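Local coordinates for protein arginase 1, mitochondrial (Arabidopsis thaliana, PDB 6VSU) that hydrolyses L-arginine to urea and L-ornithine, and agmatine to urea and putrescine, as a homohexamer with two manganese ions in each subunit, at residues 273-278 and 312-317. Residues are numbered along the deposited sequence; the frame is centred on the assembly and turned at random.
Sequences DVLNIL and VRELAA
Leu275 and Leu278 of helix 271-280 meet Glu314 and Leu315 of helix 303-319 in a buried contact between two helices on one face of the central sheet, made by side-chain packing within 273-278 and 312-317. It is a small one, burying 151 Å² in total, with no hydrogen bond from segment to segment. Leu275 reaches over with one branch: its CD2 lies 3.8 Å from Glu314 CG and 3.9 Å from Glu314 CB, so the methyl rests on the aliphatic part of the glutamate, and the two side chains cross at about a right angle. Closer to the sheet, Leu278 CD1 approaches Leu315 CD2 at 4.3 Å, methyl against methyl. Both helices belong to the arginase α/β fold, in which helices pack against a parallel eight-stranded sheet; Leu278 also touches Ile248 of strand 244-249, while Leu315 spreads over Ile246, Ile248, Ala288 and Leu134 on three adjacent strands. The two leucines thus sit between the helices and the sheet, both touching Ile248. Glu314 is bent at chi2 (-56°), so CD is not anti to CA and the chain does not run on extended, while CB and CG stay against Leu275. The buried carboxylate is held at both oxygens, OE2 by the backbone N of Glu82 and OE1 by NE2 of His279, the next residue along helix 271-280; this bond also ties the two helices together, as does Lys318 NZ to Leu278 O. Next to Glu314 in the chain, Arg313 bonds through NH2 to the carbonyl oxygen of Asn78, an L-ornithine-binding residue.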
loop_
_atom_site.group_PDB
_atom_site.type_symbol
_atom_site.label_atom_id
_atom_site.label_comp_id
_atom_site.label_asym_id
_atom_site.label_seq_id
_atom_site.Cartn_x
_atom_site.Cartn_y
_atom_site.Cartn_z
ATOM N N ASP E 273 -20.806 15.727 -7.366
ATOM C CA ASP E 273 -21.470 16.823 -6.617
ATOM C C ASP E 273 -20.703 18.139 -6.834
ATOM O O ASP E 273 -21.328 19.174 -7.201
ATOM C CB ASP E 273 -21.533 16.549 -5.116
ATOM C CG ASP E 273 -22.449 15.416 -4.673
ATOM O OD1 ASP E 273 -23.423 15.122 -5.395
ATOM O OD2 ASP E 273 -22.220 14.867 -3.549
ATOM N N VAL E 274 -19.388 18.133 -6.714
ATOM C CA VAL E 274 -18.576 19.371 -6.898
ATOM C C VAL E 274 -18.710 19.900 -8.341
ATOM O O VAL E 274 -18.854 21.129 -8.545
ATOM C CB VAL E 274 -17.117 19.126 -6.491
ATOM C CG1 VAL E 274 -16.193 20.272 -6.878
ATOM C CG2 VAL E 274 -17.041 18.863 -5.001
ATOM N N LEU E 275 -18.670 19.023 -9.342
ATOM C CA LEU E 275 -18.779 19.475 -10.755
ATOM C C LEU E 275 -20.208 19.926 -11.010
ATOM O O LEU E 275 -20.346 20.858 -11.788
ATOM C CB LEU E 275 -18.345 18.384 -11.738
ATOM C CG LEU E 275 -16.860 18.015 -11.697
ATOM C CD1 LEU E 275 -16.551 17.168 -12.920
ATOM C CD2 LEU E 275 -15.900 19.192 -11.655
ATOM N N ASN E 276 -21.206 19.371 -10.318
ATOM C CA ASN E 276 -22.572 19.900 -10.491
ATOM C C ASN E 276 -22.602 21.365 -10.041
ATOM O O ASN E 276 -23.219 22.185 -10.744
ATOM C CB ASN E 276 -23.652 19.068 -9.830
ATOM C CG ASN E 276 -23.921 17.738 -10.518
ATOM O OD1 ASN E 276 -23.423 17.453 -11.614
ATOM N ND2 ASN E 276 -24.696 16.898 -9.839
ATOM N N ILE E 277 -21.953 21.694 -8.932
ATOM C CA ILE E 277 -21.889 23.088 -8.415
ATOM C C ILE E 277 -21.076 23.992 -9.368
ATOM O O ILE E 277 -21.595 25.077 -9.799
ATOM C CB ILE E 277 -21.316 23.057 -7.000
ATOM C CG1 ILE E 277 -22.220 22.244 -6.062
ATOM C CG2 ILE E 277 -21.076 24.463 -6.498
ATOM C CD1 ILE E 277 -21.628 22.022 -4.724
ATOM N N LEU E 278 -19.858 23.592 -9.742
ATOM C CA LEU E 278 -18.996 24.417 -10.625
ATOM C C LEU E 278 -19.621 24.630 -11.989
ATOM O O LEU E 278 -19.647 25.769 -12.474
ATOM C CB LEU E 278 -17.619 23.800 -10.795
ATOM C CG LEU E 278 -16.839 23.590 -9.505
ATOM C CD1 LEU E 278 -15.464 22.949 -9.814
ATOM C CD2 LEU E 278 -16.667 24.907 -8.776
ATOM N N VAL E 312 -8.663 21.257 -11.322
ATOM C CA VAL E 312 -7.910 22.340 -12.010
ATOM C C VAL E 312 -8.405 22.449 -13.463
ATOM O O VAL E 312 -8.715 23.562 -13.920
ATOM C CB VAL E 312 -6.382 22.183 -11.920
ATOM C CG1 VAL E 312 -5.646 23.144 -12.848
ATOM C CG2 VAL E 312 -5.916 22.381 -10.486
ATOM N N ARG E 313 -8.582 21.328 -14.127
ATOM C CA ARG E 313 -8.960 21.363 -15.554
ATOM C C ARG E 313 -10.371 21.989 -15.711
ATOM O O ARG E 313 -10.561 22.799 -16.656
ATOM C CB ARG E 313 -8.905 19.941 -16.123
ATOM C CG ARG E 313 -7.512 19.331 -16.273
ATOM C CD ARG E 313 -7.617 17.833 -16.462
ATOM N NE ARG E 313 -8.463 17.408 -17.562
ATOM C CZ ARG E 313 -8.082 16.729 -18.609
ATOM N NH1 ARG E 313 -6.847 16.277 -18.739
ATOM N NH2 ARG E 313 -8.975 16.453 -19.529
ATOM N N GLU E 314 -11.324 21.559 -14.887
ATOM C CA GLU E 314 -12.718 22.066 -14.956
ATOM C C GLU E 314 -12.740 23.564 -14.623
ATOM O O GLU E 314 -13.436 24.291 -15.304
ATOM C CB GLU E 314 -13.636 21.168 -14.127
ATOM C CG GLU E 314 -13.780 19.771 -14.709
ATOM C CD GLU E 314 -14.275 19.729 -16.141
ATOM O OE1 GLU E 314 -15.305 20.342 -16.418
ATOM O OE2 GLU E 314 -13.617 19.109 -16.967
ATOM N N LEU E 315 -11.950 23.996 -13.639
ATOM C CA LEU E 315 -11.880 25.425 -13.284
ATOM C C LEU E 315 -11.310 26.189 -14.472
ATOM O O LEU E 315 -11.714 27.362 -14.750
ATOM C CB LEU E 315 -11.017 25.610 -12.042
ATOM C CG LEU E 315 -11.702 25.308 -10.716
ATOM C CD1 LEU E 315 -10.675 25.308 -9.569
ATOM C CD2 LEU E 315 -12.834 26.298 -10.385
ATOM N N ALA E 316 -10.283 25.631 -15.100
ATOM C CA ALA E 316 -9.627 26.302 -16.220
ATOM C C ALA E 316 -10.700 26.526 -17.295
ATOM O O ALA E 316 -10.684 27.568 -17.902
ATOM C CB ALA E 316 -8.470 25.481 -16.746
ATOM N N ALA E 317 -11.552 25.527 -17.550
ATOM C CA ALA E 317 -12.558 25.609 -18.635
ATOM C C ALA E 317 -13.545 26.728 -18.313
ATOM O O ALA E 317 -14.068 27.335 -19.238
ATOM C CB ALA E 317 -13.262 24.284 -18.810
#